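Local coordinates for exopolysaccharide biosynthesis protein (Pantoea stewartii subsp. stewartii DC283, PDB 6TGF), which modifies biofilm glycans, probably as a hydrolase, using a trimeric assembly built on a tailspike-like parallel beta-helix, at residues D175-R180 with V217-D222; T277-G282 with T309-G314; N331-G336 with C362-N367; A548-P553 with T627-R632; S558-V563 with M643-A648. One frame throughout, in Å; residues are numbered along the deposited sequence.

Interaction 1. Residues D175-R180 with V217-D222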
# COMPACT_ATOMS: atom_id res chain seq x y z
N ASP B 175 -16.23 -47.14 4.78
CA ASP B 175 -16.01 -48.39 4.00
C ASP B 175 -14.50 -48.60 3.77
O ASP B 175 -14.07 -49.77 3.77
CB ASP B 175 -16.79 -48.37 2.68
CG ASP B 175 -18.30 -48.47 2.88
OD1 ASP B 175 -18.74 -49.47 3.47
OD2 ASP B 175 -19.01 -47.54 2.45
N LEU B 176 -13.74 -47.51 3.59
CA LEU B 176 -12.27 -47.55 3.37
C LEU B 176 -11.56 -48.12 4.61
O LEU B 176 -10.63 -48.92 4.43
CB LEU B 176 -11.75 -46.14 3.06
CG LEU B 176 -10.28 -46.04 2.68
CD1 LEU B 176 -10.00 -46.75 1.36
CD2 LEU B 176 -9.83 -44.59 2.60
N ARG B 177 -12.00 -47.72 5.81
CA ARG B 177 -11.41 -48.15 7.11
C ARG B 177 -11.73 -49.63 7.37
O ARG B 177 -11.09 -50.21 8.27
CB ARG B 177 -11.94 -47.28 8.26
CG ARG B 177 -11.33 -45.89 8.32
CD ARG B 177 -12.16 -44.96 9.17
NE ARG B 177 -11.54 -43.65 9.34
CZ ARG B 177 -12.16 -42.57 9.82
NH1 ARG B 177 -13.43 -42.64 10.19
NH2 ARG B 177 -11.51 -41.43 9.93
N LYS B 178 -12.68 -50.21 6.63
CA LYS B 178 -13.13 -51.62 6.78
C LYS B 178 -12.54 -52.50 5.67
O LYS B 178 -12.66 -53.73 5.78
CB LYS B 178 -14.66 -51.68 6.76
CG LYS B 178 -15.34 -51.19 8.03
CD LYS B 178 -16.82 -50.93 7.87
CE LYS B 178 -17.55 -50.85 9.20
NZ LYS B 178 -19.01 -50.66 9.01
N THR B 179 -11.93 -51.90 4.64
CA THR B 179 -11.36 -52.61 3.46
C THR B 179 -9.86 -52.82 3.67
O THR B 179 -9.11 -51.84 3.54
CB THR B 179 -11.62 -51.83 2.17
OG1 THR B 179 -13.03 -51.61 2.05
CG2 THR B 179 -11.10 -52.54 0.94
N ARG B 180 -9.44 -54.05 3.96
CA ARG B 180 -8.00 -54.44 4.04
C ARG B 180 -7.42 -54.40 2.63
O ARG B 180 -8.01 -54.94 1.70
CB ARG B 180 -7.84 -55.82 4.67
CG ARG B 180 -6.41 -56.36 4.63
CD ARG B 180 -6.23 -57.63 5.44
NE ARG B 180 -5.61 -57.37 6.73
CZ ARG B 180 -4.36 -57.67 7.06
NH1 ARG B 180 -3.55 -58.24 6.19
NH2 ARG B 180 -3.91 -57.38 8.27
N VAL B 217 -5.57 -37.59 5.53
CA VAL B 217 -4.49 -38.14 4.66
C VAL B 217 -4.31 -39.63 4.95
O VAL B 217 -4.08 -40.39 3.99
CB VAL B 217 -3.18 -37.34 4.85
CG1 VAL B 217 -2.05 -37.87 3.98
CG2 VAL B 217 -3.40 -35.85 4.59
N ILE B 218 -4.41 -40.04 6.22
CA ILE B 218 -4.29 -41.46 6.69
C ILE B 218 -5.65 -41.91 7.24
O ILE B 218 -6.12 -41.29 8.22
CB ILE B 218 -3.17 -41.60 7.74
CG1 ILE B 218 -1.81 -41.14 7.22
CG2 ILE B 218 -3.12 -43.03 8.29
CD1 ILE B 218 -1.21 -42.03 6.16
N PHE B 219 -6.24 -42.95 6.64
CA PHE B 219 -7.44 -43.67 7.14
C PHE B 219 -7.04 -45.12 7.44
O PHE B 219 -6.72 -45.86 6.49
CB PHE B 219 -8.58 -43.60 6.12
CG PHE B 219 -8.98 -42.20 5.74
CD1 PHE B 219 -9.93 -41.50 6.47
CD2 PHE B 219 -8.40 -41.58 4.64
CE1 PHE B 219 -10.29 -40.21 6.12
CE2 PHE B 219 -8.77 -40.29 4.29
CZ PHE B 219 -9.71 -39.61 5.03
N SER B 220 -7.06 -45.50 8.72
CA SER B 220 -6.53 -46.80 9.22
C SER B 220 -7.66 -47.70 9.72
O SER B 220 -8.68 -47.17 10.21
CB SER B 220 -5.49 -46.58 10.29
OG SER B 220 -5.99 -45.74 11.32
N GLY B 221 -7.47 -49.01 9.59
CA GLY B 221 -8.34 -50.06 10.15
C GLY B 221 -7.55 -50.96 11.09
O GLY B 221 -6.54 -50.49 11.65
N ASP B 222 -7.98 -52.22 11.24
CA ASP B 222 -7.36 -53.21 12.15
C ASP B 222 -6.17 -53.86 11.44
O ASP B 222 -6.37 -54.87 10.73
CB ASP B 222 -8.39 -54.24 12.63
CG ASP B 222 -8.03 -54.93 13.94
OD1 ASP B 222 -6.90 -54.72 14.43
OD2 ASP B 222 -8.89 -55.66 14.46
O HOH W 1 -10.77 -52.15 10.36
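Arg177 and Gly221 bring the two backbones within 4.7 Å of each other at their CA atoms, where the type I turn from Leu176 to Thr179, which follows on from helix 173-176, lies against strand 218-221. No direct hydrogen bond crosses here; the polar link is a water that donates to Arg177 O and accepts from Asp222 N, at 2.9 Å on the latter side. Close by, Arg177 O also receives a CA-H...O contact from Gly221 CA at 3.3 Å.

The Phe219 ring is shared by two residues of the turn. One methyl of Leu176, CD2, packs on its base, 3.9 Å from Phe219 CB, and the two side chains cross at about a right angle. Arg177 comes in at the rim, with NE lying in the ring plane at the edge and NH2 3.8 Å from Phe219 CD1. The guanidinium plane is inclined 49° to the ring, so the two do not stack flat. The arm of Arg177 runs out straight to NE, where Asp213 meets it, and its CG brushes Ser220 O at 3.5 Å.

Strand 218-221 is an edge strand, within this chain, of a mixed five-stranded sheet and pairs with strand 224-228, so the helix end and its turn pack on one margin of that sheet. Asp213 forms a salt bridge with Arg177 NE through the same carboxylate oxygen that accepts from Ser220 N, tying charge and strand together. Within the turn, Asp175 O takes Lys178 N on one face of its plane and Thr179 OG1 on the other, the latter at 2.7 Å.

Interaction 2. Residues T277-G282 with T309-G314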
# COMPACT_ATOMS: atom_id res chain seq x y z
N THR B 277 -20.66 -22.25 2.68
CA THR B 277 -21.06 -21.93 4.07
C THR B 277 -20.78 -23.14 4.97
O THR B 277 -21.23 -24.24 4.61
CB THR B 277 -22.53 -21.51 4.13
OG1 THR B 277 -22.72 -20.43 3.21
CG2 THR B 277 -22.97 -21.08 5.52
N PHE B 278 -20.07 -22.93 6.08
CA PHE B 278 -19.63 -24.00 7.02
C PHE B 278 -20.10 -23.67 8.44
O PHE B 278 -19.93 -22.51 8.88
CB PHE B 278 -18.11 -24.17 6.97
CG PHE B 278 -17.61 -24.73 5.66
CD1 PHE B 278 -17.42 -23.91 4.57
CD2 PHE B 278 -17.37 -26.09 5.52
CE1 PHE B 278 -16.97 -24.42 3.37
CE2 PHE B 278 -16.92 -26.60 4.31
CZ PHE B 278 -16.72 -25.77 3.24
N PHE B 279 -20.65 -24.67 9.14
CA PHE B 279 -21.03 -24.60 10.58
C PHE B 279 -19.84 -25.08 11.42
O PHE B 279 -19.36 -26.21 11.21
CB PHE B 279 -22.28 -25.43 10.85
CG PHE B 279 -22.73 -25.41 12.29
CD1 PHE B 279 -23.13 -24.22 12.89
CD2 PHE B 279 -22.73 -26.57 13.05
CE1 PHE B 279 -23.54 -24.20 14.21
CE2 PHE B 279 -23.14 -26.54 14.38
CZ PHE B 279 -23.54 -25.36 14.96
N VAL B 280 -19.39 -24.23 12.36
CA VAL B 280 -18.19 -24.47 13.21
C VAL B 280 -18.55 -24.15 14.66
O VAL B 280 -18.84 -22.97 14.94
CB VAL B 280 -16.98 -23.64 12.73
CG1 VAL B 280 -15.74 -23.89 13.56
CG2 VAL B 280 -16.68 -23.87 11.25
N THR B 281 -18.53 -25.15 15.54
CA THR B 281 -18.60 -24.98 17.02
C THR B 281 -17.21 -24.55 17.52
O THR B 281 -16.22 -24.83 16.82
CB THR B 281 -19.08 -26.26 17.72
OG1 THR B 281 -18.24 -27.34 17.32
CG2 THR B 281 -20.52 -26.58 17.41
N GLY B 282 -17.17 -23.89 18.69
CA GLY B 282 -15.94 -23.37 19.32
C GLY B 282 -14.79 -24.37 19.26
O GLY B 282 -14.91 -25.44 19.88
N THR B 309 -18.04 -18.63 3.96
CA THR B 309 -18.76 -18.06 5.13
C THR B 309 -18.68 -19.06 6.30
O THR B 309 -19.05 -20.23 6.10
CB THR B 309 -20.21 -17.72 4.79
OG1 THR B 309 -20.20 -16.74 3.75
CG2 THR B 309 -20.99 -17.19 5.97
N ILE B 310 -18.19 -18.60 7.46
CA ILE B 310 -18.26 -19.35 8.74
C ILE B 310 -19.53 -18.90 9.48
O ILE B 310 -19.84 -17.69 9.44
CB ILE B 310 -16.99 -19.15 9.60
CG1 ILE B 310 -15.82 -19.97 9.04
CG2 ILE B 310 -17.25 -19.49 11.06
CD1 ILE B 310 -14.47 -19.56 9.59
N VAL B 311 -20.22 -19.85 10.10
CA VAL B 311 -21.45 -19.61 10.91
C VAL B 311 -21.42 -20.61 12.08
O VAL B 311 -20.95 -21.74 11.87
CB VAL B 311 -22.71 -19.73 10.02
CG1 VAL B 311 -23.14 -21.17 9.79
CG2 VAL B 311 -23.87 -18.92 10.56
N SER B 312 -21.84 -20.18 13.27
CA SER B 312 -21.67 -20.94 14.54
C SER B 312 -22.94 -20.87 15.39
O SER B 312 -23.98 -20.42 14.87
CB SER B 312 -20.46 -20.44 15.29
OG SER B 312 -20.18 -21.26 16.41
N ASP B 313 -22.86 -21.34 16.64
CA ASP B 313 -24.01 -21.53 17.56
C ASP B 313 -24.02 -20.46 18.66
O ASP B 313 -25.05 -20.34 19.35
CB ASP B 313 -23.99 -22.94 18.17
CG ASP B 313 -22.69 -23.32 18.86
OD1 ASP B 313 -21.78 -22.47 18.91
OD2 ASP B 313 -22.60 -24.47 19.34
N GLY B 314 -22.91 -19.72 18.83
CA GLY B 314 -22.80 -18.60 19.79
C GLY B 314 -22.44 -19.06 21.20
O GLY B 314 -22.43 -18.21 22.10
O HOH W 2 -19.39 -22.47 19.93
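Phe278 and Thr309 open a series of backbone hydrogen bonds that run in parallel register, pairing Thr277 with Thr309, Phe278 with Ile310 and Phe279 with Val311. Phe278 N donates to Thr309 O at 2.9 Å, Val311 N donates back to Phe278 O, and Val280 N then reaches Val311 O. Beyond the strands proper, a side chain continues the pattern: the hydroxyl of Ser312 donates in the carbonyl plane of Val280, with OG 2.6 Å from Val280 O. It is placed there by a chi1 of -173°, which sets OG opposite the backbone nitrogen. A water bridges the next step, accepting from Gly282 N and donating to Asp313 OD1 at 2.6 Å.

Side-chain packing begins with the ring of Phe279, which meets the Ser312-Asp313 backbone obliquely, with CE1 3.6 Å from Ser312 C and Ser312 O in the ring plane at the edge. Asp313 stands at about a right angle to it, the carboxylate turned 88° from the ring and CB 4.0 Å from Phe279 CZ. The methyl CG2 of Thr281 rests 3.5 Å from Asp313 OD2, while the Thr281 hydroxyl is hydrogen-bonded to Asp250. Thr277 and Thr309 lie side by side on the same face as Phe279 and Val311.

On the other face Phe278 and Ile310 are buried, and Val280 CG2 touches Ile310 CG2; Ile310 also touches Phe320 of strand 318-324 and Leu332 of the next strand. Parallel strands paired residue for residue, here splayed by 26°, with one apolar and one mixed face, belong to the stacked coils of the tailspike-like parallel beta-helix.

Interaction 3. Residues N331-G336 with C362-N367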
# COMPACT_ATOMS: atom_id res chain seq x y z
N ASN B 331 -9.84 -14.29 3.70
CA ASN B 331 -10.89 -14.77 2.76
C ASN B 331 -12.02 -15.46 3.53
O ASN B 331 -12.47 -16.52 3.07
CB ASN B 331 -10.31 -15.70 1.70
CG ASN B 331 -9.06 -15.15 1.05
OD1 ASN B 331 -8.99 -13.96 0.73
ND2 ASN B 331 -8.06 -16.00 0.85
N LEU B 332 -12.48 -14.87 4.63
CA LEU B 332 -13.57 -15.44 5.47
C LEU B 332 -14.65 -14.38 5.75
O LEU B 332 -14.29 -13.25 6.14
CB LEU B 332 -12.98 -15.97 6.78
CG LEU B 332 -12.11 -17.21 6.66
CD1 LEU B 332 -11.37 -17.48 7.96
CD2 LEU B 332 -12.94 -18.42 6.26
N ILE B 333 -15.91 -14.74 5.53
CA ILE B 333 -17.11 -14.06 6.11
C ILE B 333 -17.48 -14.81 7.38
O ILE B 333 -17.62 -16.05 7.30
CB ILE B 333 -18.27 -14.00 5.10
CG1 ILE B 333 -17.82 -13.47 3.73
CG2 ILE B 333 -19.43 -13.20 5.67
CD1 ILE B 333 -18.90 -13.46 2.67
N PHE B 334 -17.59 -14.12 8.52
CA PHE B 334 -18.13 -14.68 9.79
C PHE B 334 -19.46 -13.98 10.12
O PHE B 334 -19.43 -12.78 10.48
CB PHE B 334 -17.14 -14.54 10.94
CG PHE B 334 -17.70 -14.96 12.29
CD1 PHE B 334 -18.40 -16.14 12.42
CD2 PHE B 334 -17.52 -14.17 13.41
CE1 PHE B 334 -18.92 -16.52 13.65
CE2 PHE B 334 -18.04 -14.55 14.64
CZ PHE B 334 -18.74 -15.73 14.76
N ASN B 335 -20.57 -14.71 9.97
CA ASN B 335 -21.93 -14.26 10.34
C ASN B 335 -22.23 -14.75 11.76
O ASN B 335 -22.58 -15.94 11.91
CB ASN B 335 -22.98 -14.74 9.33
CG ASN B 335 -24.39 -14.32 9.68
OD1 ASN B 335 -24.60 -13.34 10.39
ND2 ASN B 335 -25.37 -15.05 9.17
N GLY B 336 -22.10 -13.87 12.76
CA GLY B 336 -22.28 -14.17 14.19
C GLY B 336 -23.74 -14.46 14.55
O GLY B 336 -23.96 -15.09 15.60
N CYS B 362 -9.11 -9.50 3.57
CA CYS B 362 -10.43 -9.87 2.99
C CYS B 362 -11.28 -10.58 4.05
O CYS B 362 -11.56 -11.78 3.87
CB CYS B 362 -10.23 -10.73 1.75
SG CYS B 362 -9.26 -9.90 0.47
N LEU B 363 -11.66 -9.86 5.10
CA LEU B 363 -12.49 -10.36 6.23
C LEU B 363 -13.77 -9.53 6.33
O LEU B 363 -13.66 -8.29 6.39
CB LEU B 363 -11.69 -10.26 7.54
CG LEU B 363 -10.31 -10.93 7.54
CD1 LEU B 363 -9.62 -10.71 8.88
CD2 LEU B 363 -10.41 -12.41 7.24
N ARG B 364 -14.94 -10.18 6.35
CA ARG B 364 -16.26 -9.54 6.59
C ARG B 364 -16.80 -10.04 7.94
O ARG B 364 -16.89 -11.27 8.12
CB ARG B 364 -17.24 -9.85 5.46
CG ARG B 364 -16.90 -9.15 4.14
CD ARG B 364 -18.08 -9.09 3.18
NE ARG B 364 -18.67 -7.76 3.07
CZ ARG B 364 -18.15 -6.75 2.37
NH1 ARG B 364 -17.01 -6.90 1.71
NH2 ARG B 364 -18.77 -5.58 2.33
N PHE B 365 -17.15 -9.11 8.84
CA PHE B 365 -17.78 -9.39 10.15
C PHE B 365 -19.24 -8.91 10.11
O PHE B 365 -19.47 -7.69 10.22
CB PHE B 365 -16.99 -8.72 11.28
CG PHE B 365 -15.52 -9.08 11.29
CD1 PHE B 365 -15.11 -10.36 11.62
CD2 PHE B 365 -14.56 -8.13 10.98
CE1 PHE B 365 -13.76 -10.69 11.63
CE2 PHE B 365 -13.21 -8.46 10.99
CZ PHE B 365 -12.82 -9.74 11.31
N ASN B 366 -20.18 -9.84 9.94
CA ASN B 366 -21.64 -9.57 9.88
C ASN B 366 -22.30 -10.06 11.17
O ASN B 366 -22.18 -11.26 11.47
CB ASN B 366 -22.29 -10.23 8.66
CG ASN B 366 -21.74 -9.74 7.34
OD1 ASN B 366 -21.37 -8.58 7.21
ND2 ASN B 366 -21.68 -10.63 6.36
N ASN B 367 -22.95 -9.16 11.91
CA ASN B 367 -23.81 -9.48 13.08
C ASN B 367 -22.99 -10.26 14.12
O ASN B 367 -23.51 -11.27 14.64
CB ASN B 367 -25.05 -10.27 12.66
CG ASN B 367 -25.69 -9.72 11.40
OD1 ASN B 367 -26.33 -8.68 11.42
ND2 ASN B 367 -25.53 -10.44 10.30
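Cys362, a corner residue with a positive phi like its counterpart Asn331, offers its carbonyl to two weak donors, Asn331 N and Leu332 N. Its CB meets the Asn331 amide through OD1 at 3.6 Å. Leu363 follows on the buried side, where CD2 lies 4.4 Å from Leu332 CB. Arg364 makes both of its backbone bonds to the one neighbour: N donates to Leu332 O, and O accepts from Phe334 N. Its CB lies alongside Ile333, 4.0 Å from Ile333 CG2, and a bend at chi3 (106°) takes the guanidinium away to a cation-pi contact with Tyr387.

Two neighbouring coils of the parallel beta-helix meet here, strand against strand in one-to-one register, with Phe365 turned to the same inner face as Phe334. Asn366 N donates to Phe334 O, while its ND2 lies against the methyl Ile333 CG2 at 3.5 Å and its O accepts from Gly336 N at 2.9 Å.

Asn367 leaves the strand in a left-handed conformation and swings its amide back. ND2 donates to Asn335 OD1 at 3.0 Å; the oxygen lies near the plane of the Asn367 amide, yet the donor stands 36° out of the Asn335 carbonyl plane, the amides being turned 63° apart.

Interaction 4. Residues A548-P553 with T627-R632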
# COMPACT_ATOMS: atom_id res chain seq x y z
N ALA B 548 -6.32 41.80 -0.81
CA ALA B 548 -7.31 40.71 -0.64
C ALA B 548 -8.62 41.25 -0.07
O ALA B 548 -8.65 42.42 0.36
CB ALA B 548 -6.73 39.66 0.28
N ASN B 549 -9.67 40.42 -0.11
CA ASN B 549 -10.90 40.57 0.70
C ASN B 549 -10.76 39.68 1.94
O ASN B 549 -10.63 38.46 1.77
CB ASN B 549 -12.17 40.22 -0.08
CG ASN B 549 -13.41 40.26 0.79
OD1 ASN B 549 -13.81 41.33 1.26
ND2 ASN B 549 -14.03 39.11 1.01
N LEU B 550 -10.77 40.29 3.13
CA LEU B 550 -10.72 39.57 4.44
C LEU B 550 -12.15 39.25 4.88
O LEU B 550 -12.94 40.20 5.07
CB LEU B 550 -10.02 40.45 5.48
CG LEU B 550 -8.58 40.86 5.15
CD1 LEU B 550 -8.08 41.89 6.15
CD2 LEU B 550 -7.66 39.66 5.12
N TYR B 551 -12.47 37.96 5.05
CA TYR B 551 -13.75 37.48 5.63
C TYR B 551 -13.55 37.23 7.13
O TYR B 551 -12.86 36.25 7.49
CB TYR B 551 -14.26 36.22 4.94
CG TYR B 551 -15.62 35.78 5.41
CD1 TYR B 551 -15.76 34.95 6.51
CD2 TYR B 551 -16.77 36.22 4.78
CE1 TYR B 551 -17.01 34.55 6.96
CE2 TYR B 551 -18.03 35.83 5.22
CZ TYR B 551 -18.15 35.00 6.31
OH TYR B 551 -19.39 34.61 6.74
N SER B 552 -14.16 38.08 7.97
CA SER B 552 -14.13 37.99 9.45
C SER B 552 -15.45 37.39 9.94
O SER B 552 -16.48 38.06 9.91
CB SER B 552 -13.88 39.35 10.06
OG SER B 552 -13.00 40.12 9.25
N PRO B 553 -15.48 36.11 10.37
CA PRO B 553 -16.73 35.45 10.75
C PRO B 553 -17.38 35.97 12.04
O PRO B 553 -18.58 35.78 12.18
CB PRO B 553 -16.33 33.98 10.92
CG PRO B 553 -14.85 34.02 11.24
CD PRO B 553 -14.32 35.20 10.47
N THR B 627 -14.12 42.76 4.14
CA THR B 627 -13.25 43.97 4.10
C THR B 627 -12.19 43.82 3.01
O THR B 627 -11.31 42.95 3.17
CB THR B 627 -12.57 44.21 5.46
OG1 THR B 627 -13.55 44.11 6.49
CG2 THR B 627 -11.88 45.55 5.54
N GLN B 628 -12.28 44.62 1.94
CA GLN B 628 -11.22 44.72 0.89
C GLN B 628 -10.16 45.73 1.36
O GLN B 628 -10.55 46.82 1.80
CB GLN B 628 -11.80 45.16 -0.46
CG GLN B 628 -12.69 44.12 -1.11
CD GLN B 628 -14.15 44.36 -0.82
OE1 GLN B 628 -14.72 45.38 -1.22
NE2 GLN B 628 -14.78 43.42 -0.13
N VAL B 629 -8.88 45.36 1.27
CA VAL B 629 -7.72 46.20 1.67
C VAL B 629 -6.91 46.55 0.42
O VAL B 629 -6.50 45.61 -0.30
CB VAL B 629 -6.85 45.50 2.74
CG1 VAL B 629 -5.64 46.33 3.13
CG2 VAL B 629 -7.67 45.14 3.97
N PHE B 630 -6.69 47.84 0.18
CA PHE B 630 -5.83 48.39 -0.90
C PHE B 630 -4.60 49.05 -0.28
O PHE B 630 -4.72 49.64 0.82
CB PHE B 630 -6.61 49.41 -1.75
CG PHE B 630 -7.77 48.84 -2.53
CD1 PHE B 630 -8.96 48.53 -1.89
CD2 PHE B 630 -7.68 48.64 -3.89
CE1 PHE B 630 -10.03 48.01 -2.60
CE2 PHE B 630 -8.75 48.12 -4.61
CZ PHE B 630 -9.93 47.81 -3.96
N ILE B 631 -3.44 48.93 -0.94
CA ILE B 631 -2.17 49.60 -0.53
C ILE B 631 -1.58 50.33 -1.74
O ILE B 631 -1.58 49.76 -2.85
CB ILE B 631 -1.17 48.59 0.08
CG1 ILE B 631 -0.75 47.49 -0.89
CG2 ILE B 631 -1.73 48.00 1.37
CD1 ILE B 631 0.59 46.87 -0.57
N ARG B 632 -1.13 51.57 -1.53
CA ARG B 632 -0.37 52.37 -2.53
C ARG B 632 1.10 51.97 -2.41
O ARG B 632 1.82 52.57 -1.58
CB ARG B 632 -0.59 53.87 -2.32
CG ARG B 632 -0.05 54.74 -3.45
CD ARG B 632 -0.68 56.11 -3.49
NE ARG B 632 -0.70 56.64 -4.85
CZ ARG B 632 0.11 57.59 -5.33
NH1 ARG B 632 1.02 58.15 -4.56
NH2 ARG B 632 -0.01 57.97 -6.59
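Asn549 and Gln628 join their amides across an antiparallel, non-hydrogen-bonded pair in one sheet of a beta-sandwich. Gln628 NE2 donates to Asn549 OD1 at 2.7 Å, and OD1 lies near the plane of the glutamine amide. The donor, by contrast, sits 47° above the Asn549 carbonyl plane, off the lone-pair directions; the two amide planes are inclined by 41°. A bend at chi2 (96°) turns the Gln628 chain toward Asn549 so that NE2 can reach. The orientation of the asparagine amide is fixed from its other end too, because ND2 donates to both Asp661 and Asp626. Tyr551, beyond the pairing, meets Trp506 of the third subunit edge-to-face.

Backbone bonds flank this pair. Leu550 N donates to Thr627 O at 2.7 Å and Thr627 N returns to Leu550 O at 3.0 Å, while further along Val629 N reaches Ala548 O at 3.1 Å.

The other face of the sheet is mostly apolar. There Leu550, Thr627 and Val629 look toward the second sheet, with Val595 of strand 589-597 under Thr627 and Val629. Between the two strands the closest apolar approach is from Leu550 CD1 to Val629 CG2, 3.9 Å.

Interaction 5. Residues S558-V563 with M643-A648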
# COMPACT_ATOMS: atom_id res chain seq x y z
N SER B 558 -9.62 40.37 14.67
CA SER B 558 -8.47 41.24 14.33
C SER B 558 -7.60 40.58 13.25
O SER B 558 -7.34 39.37 13.37
CB SER B 558 -7.65 41.57 15.56
OG SER B 558 -8.25 42.60 16.31
N TRP B 559 -7.20 41.36 12.24
CA TRP B 559 -6.20 41.00 11.20
C TRP B 559 -5.02 41.96 11.30
O TRP B 559 -5.26 43.16 11.53
CB TRP B 559 -6.81 41.05 9.79
CG TRP B 559 -7.95 40.10 9.56
CD1 TRP B 559 -9.27 40.33 9.81
CD2 TRP B 559 -7.87 38.79 8.98
NE1 TRP B 559 -10.02 39.24 9.45
CE2 TRP B 559 -9.19 38.28 8.94
CE3 TRP B 559 -6.82 37.99 8.51
CZ2 TRP B 559 -9.48 37.01 8.44
CZ3 TRP B 559 -7.11 36.73 8.02
CH2 TRP B 559 -8.42 36.25 7.99
N GLU B 560 -3.79 41.46 11.12
CA GLU B 560 -2.57 42.27 10.91
C GLU B 560 -1.87 41.79 9.64
O GLU B 560 -1.29 40.69 9.67
CB GLU B 560 -1.63 42.20 12.12
CG GLU B 560 -0.40 43.07 11.99
CD GLU B 560 0.56 43.00 13.16
OE1 GLU B 560 0.56 43.94 13.98
OE2 GLU B 560 1.31 42.01 13.24
N ILE B 561 -1.93 42.58 8.57
CA ILE B 561 -1.22 42.33 7.28
C ILE B 561 0.14 43.02 7.34
O ILE B 561 0.18 44.27 7.29
CB ILE B 561 -2.05 42.82 6.08
CG1 ILE B 561 -3.38 42.06 5.95
CG2 ILE B 561 -1.24 42.75 4.79
CD1 ILE B 561 -4.41 42.77 5.10
N GLU B 562 1.21 42.23 7.47
CA GLU B 562 2.62 42.71 7.41
C GLU B 562 3.06 42.73 5.94
O GLU B 562 3.15 41.64 5.34
CB GLU B 562 3.53 41.81 8.24
CG GLU B 562 5.00 42.18 8.16
CD GLU B 562 5.93 41.22 8.88
OE1 GLU B 562 7.16 41.43 8.80
OE2 GLU B 562 5.43 40.28 9.51
N VAL B 563 3.31 43.92 5.39
CA VAL B 563 3.98 44.12 4.07
C VAL B 563 5.49 44.17 4.33
O VAL B 563 6.01 45.27 4.58
CB VAL B 563 3.48 45.38 3.34
CG1 VAL B 563 4.15 45.56 1.99
CG2 VAL B 563 1.96 45.38 3.19
N MET B 643 2.42 38.95 4.64
CA MET B 643 2.36 37.95 5.74
C MET B 643 1.35 38.43 6.78
O MET B 643 1.37 39.63 7.11
CB MET B 643 3.75 37.77 6.36
CG MET B 643 4.79 37.31 5.35
SD MET B 643 6.46 37.10 6.01
CE MET B 643 6.73 38.73 6.71
N ILE B 644 0.46 37.54 7.23
CA ILE B 644 -0.80 37.89 7.95
C ILE B 644 -0.87 37.13 9.27
O ILE B 644 -0.49 35.94 9.30
CB ILE B 644 -2.02 37.62 7.05
CG1 ILE B 644 -1.88 38.30 5.69
CG2 ILE B 644 -3.31 38.02 7.76
CD1 ILE B 644 -3.00 38.00 4.71
N LYS B 645 -1.34 37.81 10.32
CA LYS B 645 -1.78 37.22 11.62
C LYS B 645 -3.27 37.52 11.80
O LYS B 645 -3.72 38.57 11.29
CB LYS B 645 -0.95 37.79 12.78
CG LYS B 645 0.52 37.41 12.77
CD LYS B 645 1.36 38.24 13.71
CE LYS B 645 2.81 37.81 13.74
NZ LYS B 645 3.51 38.29 14.95
N SER B 646 -4.01 36.64 12.49
CA SER B 646 -5.48 36.73 12.64
C SER B 646 -5.94 36.09 13.95
O SER B 646 -5.35 35.07 14.35
CB SER B 646 -6.17 36.10 11.45
OG SER B 646 -7.57 36.37 11.48
N THR B 647 -6.97 36.67 14.57
CA THR B 647 -7.71 36.13 15.75
C THR B 647 -8.94 35.35 15.28
O THR B 647 -9.59 34.70 16.12
CB THR B 647 -8.13 37.25 16.71
OG1 THR B 647 -9.20 37.98 16.10
CG2 THR B 647 -7.00 38.19 17.06
N ALA B 648 -9.26 35.43 13.98
CA ALA B 648 -10.46 34.82 13.35
C ALA B 648 -10.37 33.29 13.43
O ALA B 648 -9.24 32.75 13.36
CB ALA B 648 -10.59 35.30 11.93
O HOH W 3 4.11 41.00 13.93
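Trp559 carries Ser646 on one face of its indole: OG lies 3.3 Å above the plane toward the rim, and CB makes a CH-pi contact 3.8 Å from the centroid of the six-membered ring. Ile644 CG2 meets the edge in plane, 3.6 Å from Trp559 CE3, whereas Ala648 CB approaches CZ2 obliquely. Ser646 OG accepts from Ala648 N in an ST turn, which pins the hydroxyl over the ring. The pyrrole NE1 bonds to Ser552, and Tyr528 of the second subunit meets the indole edge-to-face.

Strands 558-564 and 637-646 are antiparallel neighbours in one sheet of the beta-sandwich, with Trp559, Ile561 and Ile644 turned inward between the sheets. Past the alternating backbone bonds, Ser558 N donates to Thr647 OG1 at 2.8 Å, almost straight, a hydroxyl also hydrogen-bonded to Ser639 of the second subunit.

The opposite face, with Glu560, Glu562, Lys645 and Met643, meets the other subunits. Glu560 and Lys645 run side by side, joined by a water between OE2 and NZ; their stronger partners are Arg590 and Glu562 of the second subunit, respectively. Glu562 bonds Arg590 of its own chain and Lys645 of the third subunit, and its CD lies 3.4 Å from Met643 CE.

Along the chain interactions 1, 2 and 3 follow in series, while interactions 4 and 5 cross, their segments alternating. Interaction 1 belongs to a small sheet near the N-terminal end, its centre about 29 Å from that of interaction 2. Interactions 2 and 3 are successive steps of the beta-helix, about 11 Å apart between centres: strands 308-311 and 332-335 are hydrogen-bonded neighbours, so four strands stack side by side. Interactions 4 and 5 lie about 56 and 54 Å from interaction 3, between centres, and occupy the two facing sheets of the sandwich, touching through Leu550, Ser552 and Trp559. The elongated subunit changes from solenoid to sandwich, where interaction 5 helps tie the three chains together.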